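Local coordinates for protein serine-tRNA ligase (Naegleria fowleri, PDB 6BLJ) that probably charges its cognate tRNA with serine, by way of a seryl-adenylate formed from ATP, as a cytoplasmic class II aminoacyl-tRNA synthetase, at residues A[247-252]-A[278-283]; A[419-424]-A[438-443]; A[300-305]-A[339-344]. One frame throughout, in Å; residues are numbered along the deposited sequence.

All three contacts belong to the class II catalytic part of the chain, but they differ in depth and chemistry. Interaction 1 is buried and sits in a small sheet of three antiparallel strands, pressed against the second subunit; aromatic rings and lysine chains carry much of it. Interactions 2 and 3 lie in the large mixed sheet with centres 9 Å apart, and they touch directly through probable backbone hydrogen bonds, Thr342 N with His439 O and Leu441 N with Val340 O, since strands 436-447 and 332-342 are neighbours. Interaction 2 is a sparse, buried contact with one backbone bond and two sulfur-bearing side chains. Interaction 3 is regular aliphatic strand pairing, partly buried toward the surface.

Interaction 1: A[247-252]-A[278-283]; sequences PFFMTK and KYLIAT
Met250 and Tyr279 pair antiparallel through two backbone bonds, Met250 N to Tyr279 O and Tyr279 N to Met250 O, each 2.9 Å, on short strands whose N-to-C directions are 146° apart. Beyond the strand ends Ile281 N reaches Phe248 O, at 2.9 Å, from above the carbonyl plane. Lys252 lays its extended aliphatic chain across one face of the Tyr279 ring, with CE 3.7 Å from the ring centroid and 22° off the normal: a CH-pi contact. Lys252 NZ goes on to a weak bond with Thr270 OG1. Strand 278-280 is the middle one of a three-stranded antiparallel sheet, flanked by 249-251 and 270-272. Pro247, just after strand 242-245, is probably the proline that closes motif 1 at the class II dimer interface; it packs on Tyr215 of the second subunit, whose Tyr269 meets the Phe249 ring. Phe249 and Leu280 lie side by side, Leu280 CD2 coming in at the ring edge, 3.9 Å from Phe249 CD1. Lys278 CD rests 3.6 Å from Phe249 CB, while its NZ turns to Glu276 O. Ile281 holds CG1 between its backbone N and carbonyl carbon (chi1 67°), which brings CD1 to 3.4 Å from Pro247 O; its CG2 lies 3.8 Å from Met250 CG.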
ATOM      1  N   PRO A 247      10.606  18.151  10.948  1.00 21.03           N
ATOM      2  CA  PRO A 247       9.275  17.773  10.466  1.00 20.78           C
ATOM      3  C   PRO A 247       9.067  16.292  10.696  1.00 20.61           C
ATOM      4  O   PRO A 247       9.996  15.494  10.575  1.00 19.77           O
ATOM      5  CB  PRO A 247       9.320  18.100   8.962  1.00 22.45           C
ATOM      6  CG  PRO A 247      10.416  19.168   8.830  1.00 24.77           C
ATOM      7  CD  PRO A 247      11.436  18.754   9.876  1.00 25.09           C
ATOM      8  N   PHE A 248       7.839  15.931  11.052  1.00 19.80           N
ATOM      9  CA  PHE A 248       7.453  14.529  11.112  1.00 22.30           C
ATOM     10  C   PHE A 248       6.820  14.065   9.801  1.00 21.82           C
ATOM     11  O   PHE A 248       6.501  12.876   9.688  1.00 23.31           O
ATOM     12  CB  PHE A 248       6.461  14.280  12.283  1.00 21.31           C
ATOM     13  CG  PHE A 248       6.995  14.640  13.680  1.00 23.86           C
ATOM     14  CD1 PHE A 248       8.314  15.022  13.887  1.00 21.89           C
ATOM     15  CD2 PHE A 248       6.150  14.572  14.788  1.00 24.66           C
ATOM     16  CE1 PHE A 248       8.781  15.367  15.176  1.00 20.17           C
ATOM     17  CE2 PHE A 248       6.611  14.902  16.083  1.00 27.85           C
ATOM     18  CZ  PHE A 248       7.927  15.296  16.272  1.00 20.54           C
ATOM     19  N   PHE A 249       6.604  14.991   8.849  1.00 27.50           N
ATOM     20  CA  PHE A 249       6.158  14.784   7.468  1.00 32.30           C
ATOM     21  C   PHE A 249       7.318  14.962   6.507  1.00 27.99           C
ATOM     22  O   PHE A 249       8.105  15.892   6.670  1.00 24.92           O
ATOM     23  CB  PHE A 249       5.195  15.876   6.940  1.00 34.22           C
ATOM     24  CG  PHE A 249       3.952  16.077   7.689  1.00 30.50           C
ATOM     25  CD1 PHE A 249       3.341  15.050   8.360  1.00 32.16           C
ATOM     26  CD2 PHE A 249       3.356  17.334   7.672  1.00 30.36           C
ATOM     27  CE1 PHE A 249       2.152  15.273   9.025  1.00 35.43           C
ATOM     28  CE2 PHE A 249       2.180  17.562   8.329  1.00 29.03           C
ATOM     29  CZ  PHE A 249       1.575  16.533   9.016  1.00 31.94           C
ATOM     30  N   MET A 250       7.313  14.213   5.407  1.00 21.39           N
ATOM     31  CA  MET A 250       8.201  14.533   4.291  1.00 21.91           C
ATOM     32  C   MET A 250       7.439  14.373   2.985  1.00 24.93           C
ATOM     33  O   MET A 250       6.619  13.459   2.856  1.00 22.36           O
ATOM     34  CB  MET A 250       9.443  13.635   4.291  1.00 23.85           C
ATOM     35  CG  MET A 250      10.448  13.969   5.369  1.00 24.82           C
ATOM     36  SD  MET A 250      11.856  12.843   5.311  1.00 24.67           S
ATOM     37  CE  MET A 250      12.664  13.331   3.779  1.00 22.90           C
ATOM     38  N   THR A 251       7.704  15.238   2.013  1.00 25.59           N
ATOM     39  CA  THR A 251       7.101  15.008   0.711  1.00 29.35           C
ATOM     40  C   THR A 251       7.660  13.713   0.127  1.00 31.93           C
ATOM     41  O   THR A 251       8.764  13.271   0.472  1.00 24.50           O
ATOM     42  CB  THR A 251       7.366  16.167  -0.260  1.00 34.15           C
ATOM     43  OG1 THR A 251       8.733  16.142  -0.671  1.00 32.36           O
ATOM     44  CG2 THR A 251       7.082  17.517   0.415  1.00 28.55           C
ATOM     45  N   LYS A 252       6.874  13.087  -0.749  1.00 32.22           N
ATOM     46  CA  LYS A 252       7.289  11.807  -1.305  1.00 36.15           C
ATOM     47  C   LYS A 252       8.571  11.944  -2.120  1.00 28.52           C
ATOM     48  O   LYS A 252       9.458  11.088  -2.034  1.00 33.43           O
ATOM     49  CB  LYS A 252       6.144  11.205  -2.129  1.00 46.34           C
ATOM     50  CG  LYS A 252       4.935  10.864  -1.239  1.00 47.40           C
ATOM     51  CD  LYS A 252       4.101   9.693  -1.748  1.00 50.55           C
ATOM     52  CE  LYS A 252       3.102   9.251  -0.679  1.00 51.95           C
ATOM     53  NZ  LYS A 252       2.099   8.273  -1.184  1.00 57.90           N
ATOM     54  N   LYS A 278       2.207  13.220   1.584  1.00 22.85           N
ATOM     55  CA  LYS A 278       3.454  13.123   2.315  1.00 30.13           C
ATOM     56  C   LYS A 278       3.537  11.758   2.976  1.00 27.28           C
ATOM     57  O   LYS A 278       2.577  10.989   2.973  1.00 23.65           O
ATOM     58  CB  LYS A 278       3.523  14.239   3.357  1.00 27.71           C
ATOM     59  CG  LYS A 278       3.485  15.637   2.752  1.00 32.53           C
ATOM     60  CD  LYS A 278       3.443  16.654   3.874  1.00 33.83           C
ATOM     61  CE  LYS A 278       2.952  17.984   3.382  1.00 38.96           C
ATOM     62  NZ  LYS A 278       1.515  17.937   3.015  1.00 30.53           N
ATOM     63  N   TYR A 279       4.697  11.467   3.554  1.00 25.75           N
ATOM     64  CA  TYR A 279       4.888  10.291   4.386  1.00 22.40           C
ATOM     65  C   TYR A 279       5.200  10.739   5.807  1.00 22.41           C
ATOM     66  O   TYR A 279       5.950  11.692   5.998  1.00 22.42           O
ATOM     67  CB  TYR A 279       6.058   9.401   3.921  1.00 27.31           C
ATOM     68  CG  TYR A 279       5.891   8.656   2.614  1.00 36.93           C
ATOM     69  CD1 TYR A 279       4.989   7.609   2.501  1.00 36.32           C
ATOM     70  CD2 TYR A 279       6.713   8.932   1.524  1.00 40.62           C
ATOM     71  CE1 TYR A 279       4.859   6.895   1.316  1.00 44.22           C
ATOM     72  CE2 TYR A 279       6.599   8.217   0.338  1.00 42.59           C
ATOM     73  CZ  TYR A 279       5.670   7.209   0.241  1.00 49.87           C
ATOM     74  OH  TYR A 279       5.546   6.515  -0.938  1.00 58.50           O
ATOM     75  N   LEU A 280       4.685  10.011   6.801  1.00 21.26           N
ATOM     76  CA  LEU A 280       5.186  10.177   8.162  1.00 18.49           C
ATOM     77  C   LEU A 280       6.581   9.565   8.244  1.00 26.08           C
ATOM     78  O   LEU A 280       6.844   8.500   7.678  1.00 20.97           O
ATOM     79  CB  LEU A 280       4.264   9.492   9.173  1.00 18.24           C
ATOM     80  CG  LEU A 280       2.853  10.072   9.344  1.00 25.01           C
ATOM     81  CD1 LEU A 280       2.020   9.216  10.280  1.00 20.86           C
ATOM     82  CD2 LEU A 280       2.922  11.513   9.868  1.00 26.63           C
ATOM     83  N   ILE A 281       7.485  10.233   8.951  1.00 20.33           N
ATOM     84  CA  ILE A 281       8.852   9.723   9.026  1.00 19.24           C
ATOM     85  C   ILE A 281       8.926   8.505   9.940  1.00 23.49           C
ATOM     86  O   ILE A 281       8.206   8.404  10.948  1.00 21.94           O
ATOM     87  CB  ILE A 281       9.816  10.827   9.481  1.00 24.10           C
ATOM     88  CG1 ILE A 281       9.551  11.240  10.937  1.00 20.92           C
ATOM     89  CG2 ILE A 281       9.721  12.006   8.497  1.00 18.82           C
ATOM     90  CD1 ILE A 281      10.626  12.282  11.498  1.00 21.09           C
ATOM     91  N   ALA A 282       9.799   7.560   9.575  1.00 22.65           N
ATOM     92  CA  ALA A 282      10.124   6.401  10.403  1.00 22.90           C
ATOM     93  C   ALA A 282      11.255   6.679  11.385  1.00 26.68           C
ATOM     94  O   ALA A 282      11.406   5.933  12.357  1.00 22.42           O
ATOM     95  CB  ALA A 282      10.516   5.200   9.512  1.00 17.29           C
ATOM     96  N   THR A 283      12.004   7.766  11.191  1.00 21.82           N
ATOM     97  CA  THR A 283      13.178   8.102  11.986  1.00 22.09           C
ATOM     98  C   THR A 283      13.614   9.513  11.603  1.00 25.65           C
ATOM     99  O   THR A 283      13.518   9.888  10.432  1.00 22.06           O
ATOM    100  CB  THR A 283      14.328   7.088  11.758  1.00 23.03           C
ATOM    101  OG1 THR A 283      15.557   7.603  12.297  1.00 22.81           O
ATOM    102  CG2 THR A 283      14.546   6.775  10.256  1.00 20.73           C
TER

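Interaction 2: A[419-424]-A[438-443]; sequences RRLEVK and CHMLNS
Cys438 N gives a nearly straight bond to Val423 O, 3.1 Å long with 168° at the hydrogen, arriving 16° from the carbonyl plane. It is the one hydrogen bond joining 419-424 to 438-443, and it marks the point where the chain leaving helix 416-421 comes alongside strand 436-447. The cysteine side chain then lies against the same piece of backbone: SG sits 3.6 Å from Lys424 O and 4.3 Å from Val423 CG1. Both methyls of Val423 are used. CG1 faces the sulfur of Cys438, while CG2, beside the backbone N, meets Met440 CE at 4.0 Å. Extended beyond CG, Met440 carries its thioether out from the strand and crosses the valine at about a right angle; further back along this chain, Met440 SD makes a looser contact with Leu421 CD1 at 4.5 Å. Phe339 of the neighbouring strand also packs on Met440. Glu422, with positive phi (55°), closes the helix in a Schellman motif, and Leu421 before it and Val423 after it both point toward the strand and meet the same methionine. Thr418 OG1 adds a second tie by bonding Cys438 O, and Lys424 pairs through its backbone with Lys295 and Phe297. Strand 436-447 runs on to Thr444 and Ala447 of the AMP pocket and is followed by helix 448-458 with Arg450, the strand-then-helix arrangement of motif 3 in class II synthetases.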
ATOM      1  N   ARG A 419      25.643  10.619  -2.281  1.00 31.85           N
ATOM      2  CA  ARG A 419      25.564  10.646  -3.746  1.00 37.49           C
ATOM      3  C   ARG A 419      24.156  10.979  -4.221  1.00 34.97           C
ATOM      4  O   ARG A 419      23.960  11.831  -5.093  1.00 34.26           O
ATOM      5  CB  ARG A 419      25.999   9.303  -4.325  1.00 38.66           C
ATOM      6  CG  ARG A 419      27.493   9.148  -4.457  1.00 44.03           C
ATOM      7  CD  ARG A 419      27.876   7.762  -4.954  1.00 43.59           C
ATOM      8  NE  ARG A 419      29.288   7.521  -4.686  1.00 48.20           N
ATOM      9  CZ  ARG A 419      30.271   7.919  -5.492  1.00 47.60           C
ATOM     10  NH1 ARG A 419      29.992   8.561  -6.622  1.00 42.33           N
ATOM     11  NH2 ARG A 419      31.531   7.671  -5.171  1.00 46.27           N
ATOM     12  N   ARG A 420      23.158  10.303  -3.659  1.00 34.46           N
ATOM     13  CA  ARG A 420      21.786  10.506  -4.101  1.00 33.60           C
ATOM     14  C   ARG A 420      21.261  11.879  -3.696  1.00 34.96           C
ATOM     15  O   ARG A 420      20.384  12.429  -4.373  1.00 40.32           O
ATOM     16  CB  ARG A 420      20.914   9.377  -3.546  1.00 37.42           C
ATOM     17  CG  ARG A 420      21.286   8.023  -4.143  1.00 34.14           C
ATOM     18  CD  ARG A 420      20.811   6.841  -3.292  1.00 37.48           C
ATOM     19  NE  ARG A 420      20.858   5.589  -4.054  1.00 34.94           N
ATOM     20  CZ  ARG A 420      21.969   4.906  -4.330  1.00 38.63           C
ATOM     21  NH1 ARG A 420      23.153   5.332  -3.901  1.00 37.44           N
ATOM     22  NH2 ARG A 420      21.898   3.782  -5.032  1.00 36.24           N
ATOM     23  N   LEU A 421      21.793  12.449  -2.616  1.00 29.89           N
ATOM     24  CA  LEU A 421      21.400  13.758  -2.116  1.00 28.48           C
ATOM     25  C   LEU A 421      22.328  14.873  -2.587  1.00 28.33           C
ATOM     26  O   LEU A 421      22.079  16.042  -2.276  1.00 37.13           O
ATOM     27  CB  LEU A 421      21.351  13.734  -0.582  1.00 34.26           C
ATOM     28  CG  LEU A 421      20.220  12.937   0.085  1.00 33.35           C
ATOM     29  CD1 LEU A 421      20.558  12.642   1.536  1.00 33.84           C
ATOM     30  CD2 LEU A 421      18.940  13.742  -0.001  1.00 30.73           C
ATOM     31  N   GLU A 422      23.390  14.529  -3.309  1.00 30.57           N
ATOM     32  CA  GLU A 422      24.398  15.480  -3.797  1.00 36.91           C
ATOM     33  C   GLU A 422      24.997  16.303  -2.654  1.00 38.09           C
ATOM     34  O   GLU A 422      25.121  17.530  -2.731  1.00 38.97           O
ATOM     35  CB  GLU A 422      23.811  16.383  -4.882  1.00 41.57           C
ATOM     36  CG  GLU A 422      23.384  15.623  -6.129  1.00 51.02           C
ATOM     37  CD  GLU A 422      22.989  16.542  -7.267  1.00 64.83           C
ATOM     38  OE1 GLU A 422      23.826  17.381  -7.662  1.00 74.76           O
ATOM     39  OE2 GLU A 422      21.843  16.443  -7.755  1.00 66.86           O
ATOM     40  N   VAL A 423      25.396  15.617  -1.584  1.00 35.09           N
ATOM     41  CA  VAL A 423      26.090  16.269  -0.471  1.00 31.67           C
ATOM     42  C   VAL A 423      27.577  16.169  -0.800  1.00 35.93           C
ATOM     43  O   VAL A 423      28.242  15.168  -0.504  1.00 31.75           O
ATOM     44  CB  VAL A 423      25.744  15.644   0.876  1.00 31.59           C
ATOM     45  CG1 VAL A 423      26.333  16.481   2.005  1.00 37.49           C
ATOM     46  CG2 VAL A 423      24.228  15.508   1.026  1.00 31.05           C
ATOM     47  N   LYS A 424      28.103  17.219  -1.419  1.00 39.15           N
ATOM     48  CA  LYS A 424      29.429  17.197  -2.024  1.00 37.21           C
ATOM     49  C   LYS A 424      30.520  17.602  -1.038  1.00 40.14           C
ATOM     50  O   LYS A 424      30.289  18.356  -0.087  1.00 39.80           O
ATOM     51  CB  LYS A 424      29.461  18.117  -3.250  1.00 38.89           C
ATOM     52  CG  LYS A 424      28.567  17.617  -4.386  1.00 42.85           C
ATOM     53  CD  LYS A 424      28.456  18.626  -5.527  1.00 48.84           C
ATOM     54  CE  LYS A 424      27.307  18.258  -6.466  1.00 55.54           C
ATOM     55  NZ  LYS A 424      27.384  18.955  -7.778  1.00 59.96           N
ATOM     56  N   CYS A 438      30.644  13.586   0.613  1.00 33.14           N
ATOM     57  CA  CYS A 438      30.807  13.344   2.040  1.00 35.78           C
ATOM     58  C   CYS A 438      30.340  11.933   2.394  1.00 34.81           C
ATOM     59  O   CYS A 438      29.743  11.225   1.579  1.00 31.12           O
ATOM     60  CB  CYS A 438      30.023  14.368   2.859  1.00 32.02           C
ATOM     61  SG  CYS A 438      30.586  16.081   2.634  1.00 38.77           S
ATOM     62  N   HIS A 439      30.609  11.535   3.635  1.00 32.35           N
ATOM     63  CA  HIS A 439      30.046  10.320   4.209  1.00 36.16           C
ATOM     64  C   HIS A 439      28.987  10.687   5.236  1.00 37.50           C
ATOM     65  O   HIS A 439      29.077  11.735   5.885  1.00 33.59           O
ATOM     66  CB  HIS A 439      31.107   9.453   4.894  1.00 32.31           C
ATOM     67  CG  HIS A 439      32.099   8.846   3.952  1.00 31.49           C
ATOM     68  ND1 HIS A 439      32.969   7.847   4.332  1.00 29.03           N
ATOM     69  CD2 HIS A 439      32.358   9.096   2.646  1.00 30.05           C
ATOM     70  CE1 HIS A 439      33.733   7.518   3.302  1.00 29.94           C
ATOM     71  NE2 HIS A 439      33.380   8.261   2.268  1.00 31.02           N
ATOM     72  N   MET A 440      27.999   9.794   5.403  1.00 25.53           N
ATOM     73  CA  MET A 440      26.948   9.967   6.391  1.00 30.62           C
ATOM     74  C   MET A 440      26.801   8.708   7.234  1.00 30.71           C
ATOM     75  O   MET A 440      26.853   7.583   6.717  1.00 28.23           O
ATOM     76  CB  MET A 440      25.594  10.290   5.731  1.00 30.98           C
ATOM     77  CG  MET A 440      25.340  11.756   5.442  1.00 35.86           C
ATOM     78  SD  MET A 440      23.760  11.955   4.569  1.00 38.26           S
ATOM     79  CE  MET A 440      23.650  13.739   4.616  1.00 36.68           C
ATOM     80  N   LEU A 441      26.585   8.915   8.532  1.00 28.18           N
ATOM     81  CA  LEU A 441      26.361   7.852   9.504  1.00 26.68           C
ATOM     82  C   LEU A 441      25.150   8.186  10.365  1.00 30.32           C
ATOM     83  O   LEU A 441      24.814   9.360  10.563  1.00 26.42           O
ATOM     84  CB  LEU A 441      27.573   7.658  10.436  1.00 23.59           C
ATOM     85  CG  LEU A 441      28.939   7.430   9.782  1.00 29.70           C
ATOM     86  CD1 LEU A 441      29.665   8.753   9.604  1.00 25.43           C
ATOM     87  CD2 LEU A 441      29.752   6.450  10.630  1.00 24.77           C
ATOM     88  N   ASN A 442      24.514   7.147  10.909  1.00 22.00           N
ATOM     89  CA  ASN A 442      23.467   7.352  11.898  1.00 28.27           C
ATOM     90  C   ASN A 442      23.525   6.247  12.943  1.00 27.87           C
ATOM     91  O   ASN A 442      23.946   5.124  12.662  1.00 28.15           O
ATOM     92  CB  ASN A 442      22.065   7.374  11.269  1.00 31.43           C
ATOM     93  CG  ASN A 442      21.644   6.013  10.749  1.00 34.92           C
ATOM     94  OD1 ASN A 442      21.993   5.626   9.641  1.00 39.71           O
ATOM     95  ND2 ASN A 442      20.897   5.280  11.558  1.00 39.78           N
ATOM     96  N   SER A 443      23.097   6.587  14.154  1.00 25.35           N
ATOM     97  CA  SER A 443      22.999   5.638  15.251  1.00 23.91           C
ATOM     98  C   SER A 443      21.922   6.081  16.226  1.00 30.06           C
ATOM     99  O   SER A 443      21.928   7.229  16.676  1.00 27.84           O
ATOM    100  CB  SER A 443      24.327   5.497  16.005  1.00 23.38           C
ATOM    101  OG  SER A 443      24.164   4.564  17.065  1.00 28.44           O
TER

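Interaction 3: A[300-305]-A[339-344]; sequences SELPIK and FVVTSP
Ile304 and Val341 face each other as an antiparallel hydrogen-bonded pair: Ile304 N to Val341 O and Val341 N to Ile304 O are both 2.9 Å, and each donor lies in the plane of the carbonyl it meets. Ile304 O takes a second, weaker partner, the CA-H of Val340, with Val340 CA 3.2 Å away. On the face carrying the Ile304 and Val341 side chains the branched carbons meet directly, Ile304 CB standing 4.0 Å from Val341 CB. Leu302 straddles the neighbouring backbone with its two methyls. The leucine and Val341 side chains cross obliquely, Leu302 CD2 meeting Val341 CG1 at 3.8 Å, and Leu302 CD1 settles 3.8 Å from Ser343 N, over the chain as it leaves its strand. Leu302 points toward 339-344 from its CB, and with CG anti to the carbonyl carbon (chi1 -64°) its two methyls come down on Val341 and Ser343. On the face with Val340 and Lys305, the lysine runs alongside the valine, Lys305 CG lying 4.2 Å from Val340 CG1; Pro303 CB, just before the strand, also touches that methyl. The Leu302-Pro303 peptide bond is cis, a kink just before the strand begins at Ile304.

A second shell fixes these groups. Lys305 extends fully to a salt bridge with Glu355 of helix 348-366, and Met352 and Met356 of that helix pack on Val340. Thr342 OG1 donates to Ser343 O at 2.8 Å, from above the carbonyl plane, and Ser343 OG bonds Lys345 N and Glu299 OE1. The pairing lies at the open end of the two long antiparallel strands 304-313 and 332-342, whose other end, with the connection between them, supplies Arg314, Glu316, Arg329 and Lys335 to the AMP pocket: the hairpin of class II motif 2.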
ATOM      1  N   SER A 300      37.237  21.989   6.555  1.00 47.06           N
ATOM      2  CA  SER A 300      37.155  22.850   7.727  1.00 49.98           C
ATOM      3  C   SER A 300      35.757  22.884   8.334  1.00 50.46           C
ATOM      4  O   SER A 300      35.616  23.263   9.500  1.00 53.30           O
ATOM      5  CB  SER A 300      37.591  24.267   7.359  1.00 54.95           C
ATOM      6  OG  SER A 300      36.633  24.897   6.522  1.00 58.46           O
ATOM      7  N   GLU A 301      34.730  22.506   7.571  1.00 42.74           N
ATOM      8  CA  GLU A 301      33.342  22.514   8.018  1.00 46.84           C
ATOM      9  C   GLU A 301      32.859  21.142   8.468  1.00 45.86           C
ATOM     10  O   GLU A 301      31.663  20.974   8.709  1.00 40.57           O
ATOM     11  CB  GLU A 301      32.427  23.023   6.903  1.00 44.39           C
ATOM     12  CG  GLU A 301      32.776  24.413   6.415  1.00 55.27           C
ATOM     13  CD  GLU A 301      32.056  24.777   5.130  1.00 60.22           C
ATOM     14  OE1 GLU A 301      32.176  24.020   4.142  1.00 49.63           O
ATOM     15  OE2 GLU A 301      31.378  25.828   5.109  1.00 68.60           O
ATOM     16  N   LEU A 302      33.747  20.161   8.561  1.00 44.35           N
ATOM     17  CA  LEU A 302      33.369  18.804   8.907  1.00 42.79           C
ATOM     18  C   LEU A 302      34.187  18.345  10.102  1.00 43.93           C
ATOM     19  O   LEU A 302      35.319  18.794  10.288  1.00 42.20           O
ATOM     20  CB  LEU A 302      33.581  17.862   7.711  1.00 37.52           C
ATOM     21  CG  LEU A 302      32.716  18.156   6.479  1.00 40.08           C
ATOM     22  CD1 LEU A 302      33.314  17.541   5.220  1.00 39.97           C
ATOM     23  CD2 LEU A 302      31.276  17.631   6.684  1.00 32.05           C
ATOM     24  N   PRO A 303      33.635  17.466  10.942  1.00 41.36           N
ATOM     25  CA  PRO A 303      32.324  16.816  10.820  1.00 35.39           C
ATOM     26  C   PRO A 303      31.140  17.656  11.305  1.00 35.32           C
ATOM     27  O   PRO A 303      31.312  18.625  12.039  1.00 34.87           O
ATOM     28  CB  PRO A 303      32.486  15.572  11.694  1.00 34.59           C
ATOM     29  CG  PRO A 303      33.421  16.027  12.776  1.00 40.80           C
ATOM     30  CD  PRO A 303      34.405  16.949  12.087  1.00 39.99           C
ATOM     31  N   ILE A 304      29.943  17.264  10.880  1.00 30.62           N
ATOM     32  CA  ILE A 304      28.689  17.878  11.306  1.00 32.33           C
ATOM     33  C   ILE A 304      27.948  16.859  12.154  1.00 32.98           C
ATOM     34  O   ILE A 304      27.607  15.779  11.668  1.00 33.46           O
ATOM     35  CB  ILE A 304      27.833  18.307  10.105  1.00 37.49           C
ATOM     36  CG1 ILE A 304      28.599  19.286   9.219  1.00 35.72           C
ATOM     37  CG2 ILE A 304      26.524  18.922  10.575  1.00 39.70           C
ATOM     38  CD1 ILE A 304      27.903  19.567   7.924  1.00 38.47           C
ATOM     39  N   LYS A 305      27.686  17.197  13.411  1.00 31.38           N
ATOM     40  CA  LYS A 305      27.087  16.266  14.360  1.00 30.77           C
ATOM     41  C   LYS A 305      25.727  16.796  14.802  1.00 35.50           C
ATOM     42  O   LYS A 305      25.621  17.944  15.249  1.00 32.67           O
ATOM     43  CB  LYS A 305      27.987  16.064  15.578  1.00 29.67           C
ATOM     44  CG  LYS A 305      29.402  15.520  15.291  1.00 33.32           C
ATOM     45  CD  LYS A 305      30.187  15.406  16.604  1.00 39.26           C
ATOM     46  CE  LYS A 305      31.606  14.895  16.397  1.00 46.45           C
ATOM     47  NZ  LYS A 305      32.313  14.748  17.701  1.00 47.74           N
ATOM     48  N   PHE A 339      23.316  11.612  14.262  1.00 23.81           N
ATOM     49  CA  PHE A 339      23.464  11.742  12.813  1.00 23.31           C
ATOM     50  C   PHE A 339      24.714  12.568  12.531  1.00 26.79           C
ATOM     51  O   PHE A 339      24.858  13.669  13.074  1.00 31.43           O
ATOM     52  CB  PHE A 339      22.222  12.403  12.184  1.00 23.87           C
ATOM     53  CG  PHE A 339      22.236  12.407  10.667  1.00 31.27           C
ATOM     54  CD1 PHE A 339      22.963  13.365   9.959  1.00 27.76           C
ATOM     55  CD2 PHE A 339      21.535  11.448   9.957  1.00 30.32           C
ATOM     56  CE1 PHE A 339      22.986  13.361   8.574  1.00 31.70           C
ATOM     57  CE2 PHE A 339      21.548  11.434   8.567  1.00 32.25           C
ATOM     58  CZ  PHE A 339      22.278  12.388   7.872  1.00 33.23           C
ATOM     59  N   VAL A 340      25.634  12.041  11.716  1.00 30.26           N
ATOM     60  CA  VAL A 340      26.912  12.710  11.479  1.00 29.65           C
ATOM     61  C   VAL A 340      27.248  12.725   9.992  1.00 33.36           C
ATOM     62  O   VAL A 340      27.113  11.708   9.302  1.00 35.01           O
ATOM     63  CB  VAL A 340      28.060  12.054  12.274  1.00 33.96           C
ATOM     64  CG1 VAL A 340      29.361  12.864  12.086  1.00 30.87           C
ATOM     65  CG2 VAL A 340      27.710  11.964  13.762  1.00 29.02           C
ATOM     66  N   VAL A 341      27.706  13.887   9.510  1.00 28.02           N
ATOM     67  CA  VAL A 341      28.313  14.043   8.193  1.00 26.64           C
ATOM     68  C   VAL A 341      29.823  14.157   8.397  1.00 31.51           C
ATOM     69  O   VAL A 341      30.280  14.990   9.195  1.00 32.93           O
ATOM     70  CB  VAL A 341      27.769  15.293   7.474  1.00 33.65           C
ATOM     71  CG1 VAL A 341      28.309  15.379   6.043  1.00 30.60           C
ATOM     72  CG2 VAL A 341      26.228  15.355   7.520  1.00 32.83           C
ATOM     73  N   THR A 342      30.609  13.341   7.685  1.00 28.12           N
ATOM     74  CA  THR A 342      32.069  13.429   7.827  1.00 36.50           C
ATOM     75  C   THR A 342      32.759  13.627   6.485  1.00 36.06           C
ATOM     76  O   THR A 342      32.190  13.411   5.410  1.00 36.52           O
ATOM     77  CB  THR A 342      32.687  12.184   8.482  1.00 35.45           C
ATOM     78  OG1 THR A 342      32.762  11.133   7.506  1.00 41.44           O
ATOM     79  CG2 THR A 342      31.877  11.732   9.691  1.00 31.98           C
ATOM     80  N   SER A 343      34.031  14.012   6.578  1.00 34.91           N
ATOM     81  CA  SER A 343      34.912  13.976   5.432  1.00 33.93           C
ATOM     82  C   SER A 343      35.004  12.550   4.892  1.00 33.48           C
ATOM     83  O   SER A 343      34.866  11.584   5.643  1.00 34.07           O
ATOM     84  CB  SER A 343      36.305  14.475   5.829  1.00 43.40           C
ATOM     85  OG  SER A 343      37.287  14.074   4.890  1.00 44.93           O
ATOM     86  N   PRO A 344      35.217  12.389   3.586  1.00 36.36           N
ATOM     87  CA  PRO A 344      35.467  11.057   3.035  1.00 39.67           C
ATOM     88  C   PRO A 344      36.919  10.613   3.133  1.00 37.65           C
ATOM     89  O   PRO A 344      37.239   9.523   2.660  1.00 36.14           O
ATOM     90  CB  PRO A 344      35.043  11.222   1.569  1.00 38.42           C
ATOM     91  CG  PRO A 344      35.439  12.630   1.260  1.00 35.91           C
ATOM     92  CD  PRO A 344      35.160  13.418   2.530  1.00 35.11           C
TER